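Local coordinates for protein copper-containing nitrite reductase (Hyphomicrobium denitrificans 1NES1, PDB 6TFO) that probably catalyses the copper-dependent reduction of nitrite to nitric oxide, taking electrons from cytochrome c, at residues V291-E301 with E350-P361; E372-V383 with A401-D409. One frame throughout, in Å; residues are numbered along the deposited sequence.

How the contacts relate
Both contacts hold together one mixed sheet of the last cupredoxin sandwich, and they adjoin: strand 351-360 of contact 1 runs antiparallel beside strand 400-407 of contact 2, with Glu-350 O probably accepting from Leu-408 N at 2.8 Å. Contact 1 is the more central, about 12 Å between its centre and that of the chain against about 19 Å for contact 2, though both are largely buried. Contact 1 pairs parallel strands through a long register that slips by one residue only near its far end, with two arginine-carboxylate salt bridges near the other. Contact 2 is shorter and antiparallel, with a bulge at the corner of the chain and a turn beyond; a histidine-aspartate bond and carboxylates supply its polar chemistry, and residues of two neighbouring subunits pack against it.

Contact 1: V291-E301 with E350-P361; sequences VDREFYVMQGE and ETVRIFFGVGGP
Phe-295 and Val-352 meet across two neighbouring parallel strands, 293-301 and 351-360, in a sheet of the last cupredoxin beta-sandwich of the chain. Val-352 CG1 butts against the rim of the Phe-295 ring, in its plane, 3.6 Å from CD2. Farther along this face the Phe-356 ring turns its edge to Val-297, with CD1 3.8 Å from CG1, and its CZ nudges the Gln-299 side chain, whose OE1 is bonded to Ser-365. On the reverse face the Glu-294 and Arg-353 side chains run alongside each other in the same direction. Arg-353 NE and NH1 converge on the single oxygen Glu-294 OE2, at 3.0 and 2.9 Å, with guanidinium and carboxylate planes 75° apart; OE1 of the same glutamate pairs with Arg-201. Val-291 CG1 rests on one face of this guanidinium, 3.4 Å from Arg-353 NH1, while Glu-294 OE2 also abuts the edge of the Phe-355 ring. Gly-357 has no side chain, and Met-298 fills that hollow: bent at its last torsion (chi3 88°), it lays CE 3.7 Å from Gly-357 C. At the strand starts Arg-293 forms a salt bridge with Glu-350, NE to OE2 and NH1 to OE1. A beta bulge after Gln-299 and Val-358 shifts the register by one, and beyond it Glu-301 N donates to Gly-360 O at 2.8 Å.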
# COMPACT_ATOMS: atom_id res chain seq x y z
N VAL C 291 -41.61 -19.18 -42.36
CA VAL C 291 -40.85 -20.09 -41.47
C VAL C 291 -41.82 -20.56 -40.38
O VAL C 291 -42.84 -19.89 -40.15
CB VAL C 291 -39.64 -19.28 -40.96
CG1 VAL C 291 -39.98 -18.44 -39.74
CG2 VAL C 291 -38.45 -20.17 -40.67
N ASP C 292 -41.56 -21.70 -39.75
CA ASP C 292 -42.51 -22.30 -38.77
C ASP C 292 -42.52 -21.47 -37.48
O ASP C 292 -43.62 -21.16 -37.00
CB ASP C 292 -42.18 -23.76 -38.51
CG ASP C 292 -42.24 -24.55 -39.80
OD1 ASP C 292 -43.18 -24.30 -40.57
OD2 ASP C 292 -41.35 -25.37 -40.02
N ARG C 293 -41.35 -21.09 -36.94
CA ARG C 293 -41.29 -20.43 -35.61
C ARG C 293 -40.24 -19.33 -35.58
O ARG C 293 -39.10 -19.53 -36.09
CB ARG C 293 -41.04 -21.47 -34.52
CG ARG C 293 -41.55 -20.99 -33.17
CD ARG C 293 -41.21 -22.01 -32.12
NE ARG C 293 -41.89 -23.27 -32.33
CZ ARG C 293 -43.15 -23.53 -32.02
NH1 ARG C 293 -43.65 -24.73 -32.25
NH2 ARG C 293 -43.91 -22.60 -31.49
N GLU C 294 -40.62 -18.21 -34.95
CA GLU C 294 -39.78 -17.00 -34.78
C GLU C 294 -39.42 -16.75 -33.31
O GLU C 294 -40.26 -17.03 -32.41
CB GLU C 294 -40.54 -15.81 -35.34
CG GLU C 294 -40.85 -15.93 -36.81
CD GLU C 294 -41.34 -14.61 -37.37
OE1 GLU C 294 -42.34 -14.07 -36.82
OE2 GLU C 294 -40.70 -14.10 -38.32
N PHE C 295 -38.24 -16.17 -33.08
CA PHE C 295 -37.71 -15.85 -31.74
C PHE C 295 -37.02 -14.48 -31.76
O PHE C 295 -36.41 -14.09 -32.79
CB PHE C 295 -36.72 -16.92 -31.28
CG PHE C 295 -37.34 -18.26 -30.99
CD1 PHE C 295 -38.25 -18.40 -29.95
CD2 PHE C 295 -37.01 -19.38 -31.73
CE1 PHE C 295 -38.81 -19.63 -29.66
CE2 PHE C 295 -37.57 -20.62 -31.43
CZ PHE C 295 -38.46 -20.74 -30.39
N TYR C 296 -37.09 -13.81 -30.60
CA TYR C 296 -36.55 -12.46 -30.29
C TYR C 296 -35.45 -12.60 -29.23
O TYR C 296 -35.77 -12.95 -28.08
CB TYR C 296 -37.71 -11.61 -29.79
CG TYR C 296 -37.41 -10.17 -29.50
CD1 TYR C 296 -36.28 -9.52 -29.99
CD2 TYR C 296 -38.33 -9.42 -28.80
CE1 TYR C 296 -36.08 -8.17 -29.76
CE2 TYR C 296 -38.14 -8.07 -28.57
CZ TYR C 296 -37.01 -7.45 -29.04
OH TYR C 296 -36.85 -6.11 -28.78
N VAL C 297 -34.20 -12.38 -29.61
CA VAL C 297 -33.03 -12.45 -28.69
C VAL C 297 -32.14 -11.21 -28.89
O VAL C 297 -31.81 -10.88 -30.05
CB VAL C 297 -32.24 -13.76 -28.88
CG1 VAL C 297 -31.00 -13.79 -28.00
CG2 VAL C 297 -33.12 -14.98 -28.60
N MET C 298 -31.76 -10.56 -27.79
CA MET C 298 -30.81 -9.43 -27.79
C MET C 298 -29.75 -9.63 -26.70
O MET C 298 -30.09 -10.11 -25.60
CB MET C 298 -31.53 -8.09 -27.61
CG MET C 298 -32.36 -7.71 -28.81
SD MET C 298 -32.71 -5.93 -28.91
CE MET C 298 -31.28 -5.33 -29.80
N GLN C 299 -28.49 -9.31 -27.03
CA GLN C 299 -27.32 -9.46 -26.12
C GLN C 299 -26.93 -8.07 -25.64
O GLN C 299 -26.90 -7.13 -26.44
CB GLN C 299 -26.16 -10.16 -26.84
CG GLN C 299 -24.86 -10.15 -26.07
CD GLN C 299 -23.80 -10.92 -26.81
OE1 GLN C 299 -24.09 -11.95 -27.43
NE2 GLN C 299 -22.58 -10.42 -26.75
N GLY C 300 -26.61 -7.97 -24.36
CA GLY C 300 -26.04 -6.74 -23.80
C GLY C 300 -25.16 -7.03 -22.60
O GLY C 300 -25.08 -8.21 -22.17
N GLU C 301 -24.53 -5.97 -22.10
CA GLU C 301 -23.57 -6.04 -20.97
C GLU C 301 -24.09 -5.17 -19.82
O GLU C 301 -24.76 -4.15 -20.05
CB GLU C 301 -22.17 -5.58 -21.41
CG GLU C 301 -21.72 -6.05 -22.80
CD GLU C 301 -21.67 -4.97 -23.87
OE1 GLU C 301 -21.41 -3.79 -23.52
OE2 GLU C 301 -21.85 -5.30 -25.05
N GLU C 350 -39.26 -28.32 -37.75
CA GLU C 350 -39.61 -26.88 -37.92
C GLU C 350 -38.40 -26.11 -38.44
O GLU C 350 -37.26 -26.40 -37.99
CB GLU C 350 -40.07 -26.26 -36.62
CG GLU C 350 -41.42 -26.74 -36.14
CD GLU C 350 -41.82 -26.10 -34.83
OE1 GLU C 350 -42.98 -26.20 -34.45
OE2 GLU C 350 -40.96 -25.49 -34.20
N THR C 351 -38.63 -25.19 -39.37
CA THR C 351 -37.69 -24.09 -39.69
C THR C 351 -37.89 -23.00 -38.64
O THR C 351 -39.05 -22.60 -38.42
CB THR C 351 -37.88 -23.56 -41.11
OG1 THR C 351 -39.26 -23.20 -41.16
CG2 THR C 351 -37.50 -24.56 -42.18
N VAL C 352 -36.80 -22.57 -38.01
CA VAL C 352 -36.78 -21.58 -36.90
C VAL C 352 -36.05 -20.33 -37.41
O VAL C 352 -34.99 -20.48 -38.07
CB VAL C 352 -36.07 -22.19 -35.68
CG1 VAL C 352 -35.82 -21.13 -34.61
CG2 VAL C 352 -36.85 -23.36 -35.13
N ARG C 353 -36.62 -19.16 -37.14
CA ARG C 353 -35.93 -17.87 -37.38
C ARG C 353 -35.65 -17.21 -36.02
O ARG C 353 -36.60 -17.06 -35.22
CB ARG C 353 -36.73 -16.92 -38.28
CG ARG C 353 -36.19 -15.50 -38.25
CD ARG C 353 -36.63 -14.65 -39.41
NE ARG C 353 -38.05 -14.80 -39.63
CZ ARG C 353 -38.60 -15.16 -40.77
NH1 ARG C 353 -39.92 -15.27 -40.84
NH2 ARG C 353 -37.87 -15.39 -41.85
N ILE C 354 -34.41 -16.78 -35.80
CA ILE C 354 -34.02 -15.92 -34.64
C ILE C 354 -33.70 -14.51 -35.16
O ILE C 354 -32.75 -14.38 -35.96
CB ILE C 354 -32.85 -16.52 -33.86
CG1 ILE C 354 -33.13 -17.97 -33.43
CG2 ILE C 354 -32.49 -15.63 -32.68
CD1 ILE C 354 -31.96 -18.68 -32.81
N PHE C 355 -34.50 -13.52 -34.75
CA PHE C 355 -34.12 -12.09 -34.79
C PHE C 355 -33.16 -11.82 -33.63
O PHE C 355 -33.60 -11.85 -32.46
CB PHE C 355 -35.35 -11.19 -34.69
CG PHE C 355 -36.36 -11.39 -35.78
CD1 PHE C 355 -36.14 -10.87 -37.03
CD2 PHE C 355 -37.52 -12.09 -35.53
CE1 PHE C 355 -37.07 -11.07 -38.04
CE2 PHE C 355 -38.45 -12.28 -36.54
CZ PHE C 355 -38.23 -11.76 -37.80
N PHE C 356 -31.88 -11.61 -33.94
CA PHE C 356 -30.78 -11.44 -32.96
C PHE C 356 -30.15 -10.07 -33.13
O PHE C 356 -29.61 -9.78 -34.21
CB PHE C 356 -29.71 -12.52 -33.11
CG PHE C 356 -28.57 -12.34 -32.13
CD1 PHE C 356 -28.73 -12.64 -30.79
CD2 PHE C 356 -27.34 -11.85 -32.55
CE1 PHE C 356 -27.69 -12.46 -29.90
CE2 PHE C 356 -26.30 -11.67 -31.65
CZ PHE C 356 -26.48 -11.96 -30.33
N GLY C 357 -30.18 -9.27 -32.07
CA GLY C 357 -29.56 -7.93 -32.06
C GLY C 357 -28.69 -7.73 -30.83
O GLY C 357 -28.94 -8.36 -29.80
N VAL C 358 -27.69 -6.87 -30.95
CA VAL C 358 -26.80 -6.50 -29.82
C VAL C 358 -27.11 -5.05 -29.45
O VAL C 358 -26.74 -4.14 -30.22
CB VAL C 358 -25.32 -6.68 -30.23
CG1 VAL C 358 -24.40 -6.38 -29.07
CG2 VAL C 358 -25.07 -8.08 -30.76
N GLY C 359 -27.80 -4.87 -28.32
CA GLY C 359 -27.93 -3.58 -27.62
C GLY C 359 -26.56 -3.07 -27.22
O GLY C 359 -26.24 -1.88 -27.49
N GLY C 360 -25.75 -3.97 -26.66
CA GLY C 360 -24.36 -3.67 -26.24
C GLY C 360 -24.30 -3.18 -24.80
O GLY C 360 -24.75 -3.90 -23.91
N PRO C 361 -23.80 -1.95 -24.52
CA PRO C 361 -23.43 -0.98 -25.55
C PRO C 361 -22.10 -1.13 -26.31
O PRO C 361 -21.88 -0.34 -27.19
CB PRO C 361 -23.27 0.31 -24.73
CG PRO C 361 -22.76 -0.17 -23.41
CD PRO C 361 -23.58 -1.42 -23.17

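Contact 2: E372-V383 with A401-D409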
# COMPACT_ATOMS: atom_id res chain seq x y z
N GLU C 372 -26.16 -26.75 -34.19
CA GLU C 372 -26.85 -26.31 -35.43
C GLU C 372 -25.91 -25.48 -36.31
O GLU C 372 -24.82 -25.05 -35.83
CB GLU C 372 -28.13 -25.52 -35.12
CG GLU C 372 -29.39 -26.38 -35.12
CD GLU C 372 -29.79 -26.97 -36.46
OE1 GLU C 372 -30.59 -27.94 -36.45
OE2 GLU C 372 -29.30 -26.46 -37.50
N ILE C 373 -26.30 -25.33 -37.58
CA ILE C 373 -25.64 -24.50 -38.62
C ILE C 373 -26.71 -23.58 -39.17
O ILE C 373 -27.86 -24.02 -39.28
CB ILE C 373 -25.01 -25.37 -39.71
CG1 ILE C 373 -24.24 -26.55 -39.09
CG2 ILE C 373 -24.14 -24.51 -40.63
CD1 ILE C 373 -23.55 -27.48 -40.06
N PHE C 374 -26.36 -22.33 -39.43
CA PHE C 374 -27.33 -21.35 -39.96
C PHE C 374 -27.54 -21.64 -41.44
O PHE C 374 -26.56 -21.55 -42.20
CB PHE C 374 -26.85 -19.93 -39.65
CG PHE C 374 -26.68 -19.63 -38.19
CD1 PHE C 374 -27.63 -20.07 -37.28
CD2 PHE C 374 -25.60 -18.92 -37.72
CE1 PHE C 374 -27.49 -19.80 -35.93
CE2 PHE C 374 -25.45 -18.65 -36.37
CZ PHE C 374 -26.39 -19.11 -35.47
N ASP C 375 -28.76 -22.04 -41.83
CA ASP C 375 -29.10 -22.26 -43.26
C ASP C 375 -28.94 -20.91 -43.96
O ASP C 375 -28.23 -20.88 -44.95
CB ASP C 375 -30.49 -22.86 -43.43
CG ASP C 375 -30.57 -24.33 -43.03
OD1 ASP C 375 -29.54 -25.00 -43.09
OD2 ASP C 375 -31.65 -24.78 -42.63
N HIS C 376 -29.51 -19.85 -43.38
CA HIS C 376 -29.47 -18.45 -43.90
C HIS C 376 -29.02 -17.50 -42.80
O HIS C 376 -29.47 -17.64 -41.66
CB HIS C 376 -30.83 -18.04 -44.47
CG HIS C 376 -31.29 -18.96 -45.55
ND1 HIS C 376 -32.16 -20.02 -45.30
CD2 HIS C 376 -30.95 -19.04 -46.85
CE1 HIS C 376 -32.34 -20.68 -46.42
NE2 HIS C 376 -31.61 -20.10 -47.38
N VAL C 377 -28.14 -16.55 -43.16
CA VAL C 377 -27.68 -15.43 -42.30
C VAL C 377 -27.86 -14.14 -43.09
O VAL C 377 -27.22 -13.98 -44.14
CB VAL C 377 -26.20 -15.61 -41.88
CG1 VAL C 377 -25.68 -14.37 -41.15
CG2 VAL C 377 -25.99 -16.88 -41.07
N TYR C 378 -28.67 -13.23 -42.58
CA TYR C 378 -28.91 -11.92 -43.24
C TYR C 378 -27.78 -11.00 -42.80
O TYR C 378 -27.87 -10.41 -41.72
CB TYR C 378 -30.34 -11.47 -42.95
CG TYR C 378 -31.41 -12.31 -43.62
CD1 TYR C 378 -31.62 -13.63 -43.27
CD2 TYR C 378 -32.17 -11.79 -44.66
CE1 TYR C 378 -32.59 -14.40 -43.89
CE2 TYR C 378 -33.14 -12.54 -45.29
CZ TYR C 378 -33.35 -13.85 -44.90
OH TYR C 378 -34.30 -14.59 -45.55
N ALA C 379 -26.68 -10.97 -43.56
CA ALA C 379 -25.42 -10.29 -43.22
C ALA C 379 -25.70 -8.80 -42.98
O ALA C 379 -26.37 -8.14 -43.85
CB ALA C 379 -24.39 -10.48 -44.32
N LEU C 380 -25.22 -8.31 -41.83
CA LEU C 380 -25.30 -6.89 -41.39
C LEU C 380 -26.77 -6.49 -41.28
O LEU C 380 -27.05 -5.28 -41.28
CB LEU C 380 -24.50 -6.02 -42.35
CG LEU C 380 -23.01 -6.40 -42.47
CD1 LEU C 380 -22.27 -5.47 -43.42
CD2 LEU C 380 -22.33 -6.37 -41.10
N GLY C 381 -27.66 -7.48 -41.14
CA GLY C 381 -29.12 -7.27 -41.02
C GLY C 381 -29.76 -6.77 -42.30
O GLY C 381 -30.85 -6.13 -42.21
N SER C 382 -29.12 -7.02 -43.45
CA SER C 382 -29.71 -6.71 -44.78
C SER C 382 -30.80 -7.73 -45.07
O SER C 382 -30.54 -8.95 -45.04
CB SER C 382 -28.73 -6.66 -45.90
OG SER C 382 -29.41 -6.29 -47.09
N VAL C 383 -32.01 -7.22 -45.26
CA VAL C 383 -33.22 -8.03 -45.52
C VAL C 383 -33.44 -8.01 -47.05
O VAL C 383 -34.18 -8.83 -47.53
CB VAL C 383 -34.36 -7.46 -44.67
CG1 VAL C 383 -35.65 -7.21 -45.43
CG2 VAL C 383 -34.58 -8.30 -43.43
N ALA C 401 -27.97 -5.82 -35.82
CA ALA C 401 -28.85 -6.99 -35.71
C ALA C 401 -28.70 -7.80 -36.99
O ALA C 401 -28.11 -7.30 -37.94
CB ALA C 401 -30.29 -6.56 -35.48
N THR C 402 -29.16 -9.04 -36.93
CA THR C 402 -29.16 -10.01 -38.04
C THR C 402 -30.41 -10.89 -37.90
O THR C 402 -31.17 -10.74 -36.90
CB THR C 402 -27.88 -10.86 -38.07
OG1 THR C 402 -27.82 -11.57 -39.32
CG2 THR C 402 -27.80 -11.88 -36.96
N ILE C 403 -30.61 -11.73 -38.92
CA ILE C 403 -31.63 -12.80 -38.94
C ILE C 403 -30.87 -14.07 -39.28
O ILE C 403 -30.07 -14.03 -40.22
CB ILE C 403 -32.72 -12.47 -39.96
CG1 ILE C 403 -33.51 -11.22 -39.54
CG2 ILE C 403 -33.62 -13.67 -40.18
CD1 ILE C 403 -34.38 -10.64 -40.63
N VAL C 404 -31.09 -15.13 -38.52
CA VAL C 404 -30.60 -16.48 -38.87
C VAL C 404 -31.83 -17.39 -38.92
O VAL C 404 -32.77 -17.15 -38.13
CB VAL C 404 -29.54 -17.01 -37.89
CG1 VAL C 404 -28.31 -16.12 -37.87
CG2 VAL C 404 -30.11 -17.18 -36.49
N ASP C 405 -31.84 -18.36 -39.82
CA ASP C 405 -32.83 -19.47 -39.79
C ASP C 405 -32.09 -20.79 -40.01
O ASP C 405 -30.97 -20.78 -40.54
CB ASP C 405 -33.99 -19.21 -40.76
CG ASP C 405 -33.60 -18.99 -42.21
OD1 ASP C 405 -33.05 -19.95 -42.84
OD2 ASP C 405 -33.87 -17.86 -42.71
N PHE C 406 -32.71 -21.87 -39.57
CA PHE C 406 -32.21 -23.25 -39.75
C PHE C 406 -33.41 -24.18 -39.57
O PHE C 406 -34.43 -23.76 -38.97
CB PHE C 406 -31.06 -23.52 -38.78
CG PHE C 406 -31.39 -23.16 -37.35
CD1 PHE C 406 -31.19 -21.88 -36.88
CD2 PHE C 406 -31.92 -24.11 -36.50
CE1 PHE C 406 -31.50 -21.54 -35.58
CE2 PHE C 406 -32.26 -23.77 -35.20
CZ PHE C 406 -32.04 -22.49 -34.74
N LYS C 407 -33.30 -25.39 -40.12
CA LYS C 407 -34.31 -26.46 -39.93
C LYS C 407 -33.83 -27.33 -38.80
O LYS C 407 -32.64 -27.73 -38.81
CB LYS C 407 -34.57 -27.31 -41.18
CG LYS C 407 -35.91 -28.03 -41.17
CD LYS C 407 -36.04 -29.19 -42.12
CE LYS C 407 -37.48 -29.63 -42.29
NZ LYS C 407 -37.69 -30.35 -43.57
N LEU C 408 -34.72 -27.59 -37.86
CA LEU C 408 -34.49 -28.57 -36.78
C LEU C 408 -34.68 -29.94 -37.39
O LEU C 408 -35.81 -30.43 -37.43
CB LEU C 408 -35.47 -28.27 -35.64
CG LEU C 408 -35.19 -26.95 -34.92
CD1 LEU C 408 -36.27 -26.68 -33.89
CD2 LEU C 408 -33.80 -26.98 -34.29
N ASP C 409 -33.59 -30.51 -37.90
CA ASP C 409 -33.59 -31.85 -38.53
C ASP C 409 -33.88 -32.87 -37.43
O ASP C 409 -34.53 -33.88 -37.73
CB ASP C 409 -32.26 -32.15 -39.25
CG ASP C 409 -31.65 -30.95 -39.95
OD1 ASP C 409 -30.95 -30.15 -39.28
OD2 ASP C 409 -31.90 -30.80 -41.15
O HOH W 1 -29.95 -27.94 -39.38
O HOH W 2 -33.61 -23.27 -43.68
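Thr-402 OG1 donates to Tyr-378 O at 2.7 Å near one end of an antiparallel pairing in the cupredoxin sandwich, where strand 401-407 runs beside the strand around His-376 and Val-377. Turned away from the backbone N of its own residue (chi1 -168°), the hydroxyl reaches that oxygen from above the carbonyl plane, while Gly-381 N comes from the opposite face, so two donors hold it. Ile-403 takes the Tyr-378 N-H on its carbonyl; its CG2 lies 3.7 Å from Tyr-378 CD1, and its CD1 meets Val-383 CG2. Val-404 places CG1 over the centre of the Phe-374 ring, 3.8 Å from the centroid, a CH-pi contact, with Val-377 CG2 alongside. Asp-405 is held by a short bond: His-376 ND1 donates in its own ring plane to the syn lone pair of Asp-405 OD1 at 2.6 Å, although ring and carboxylate are turned 56° apart. The carbonyl of Asp-405 receives weak bonds from both Asp-375 N and His-376 N, a classic beta bulge. Phe-406 CD2 meets Glu-372 CD at 3.6 Å, and its CD1 touches Phe-374. Lys-407 N then donates to Asp-375 OD2 at 3.1 Å, from 36° above the carboxylate plane. Around this end Ile-373 packs on the copper ligand His-227 of a neighbouring subunit, and Glu-372 and Asp-409 pack on Thr-230 of that same subunit. Asp-409 closes the run with like charge near like, which may favour protonation of one acid: its OD1 stands 3.6 Å from Glu-372 OE1.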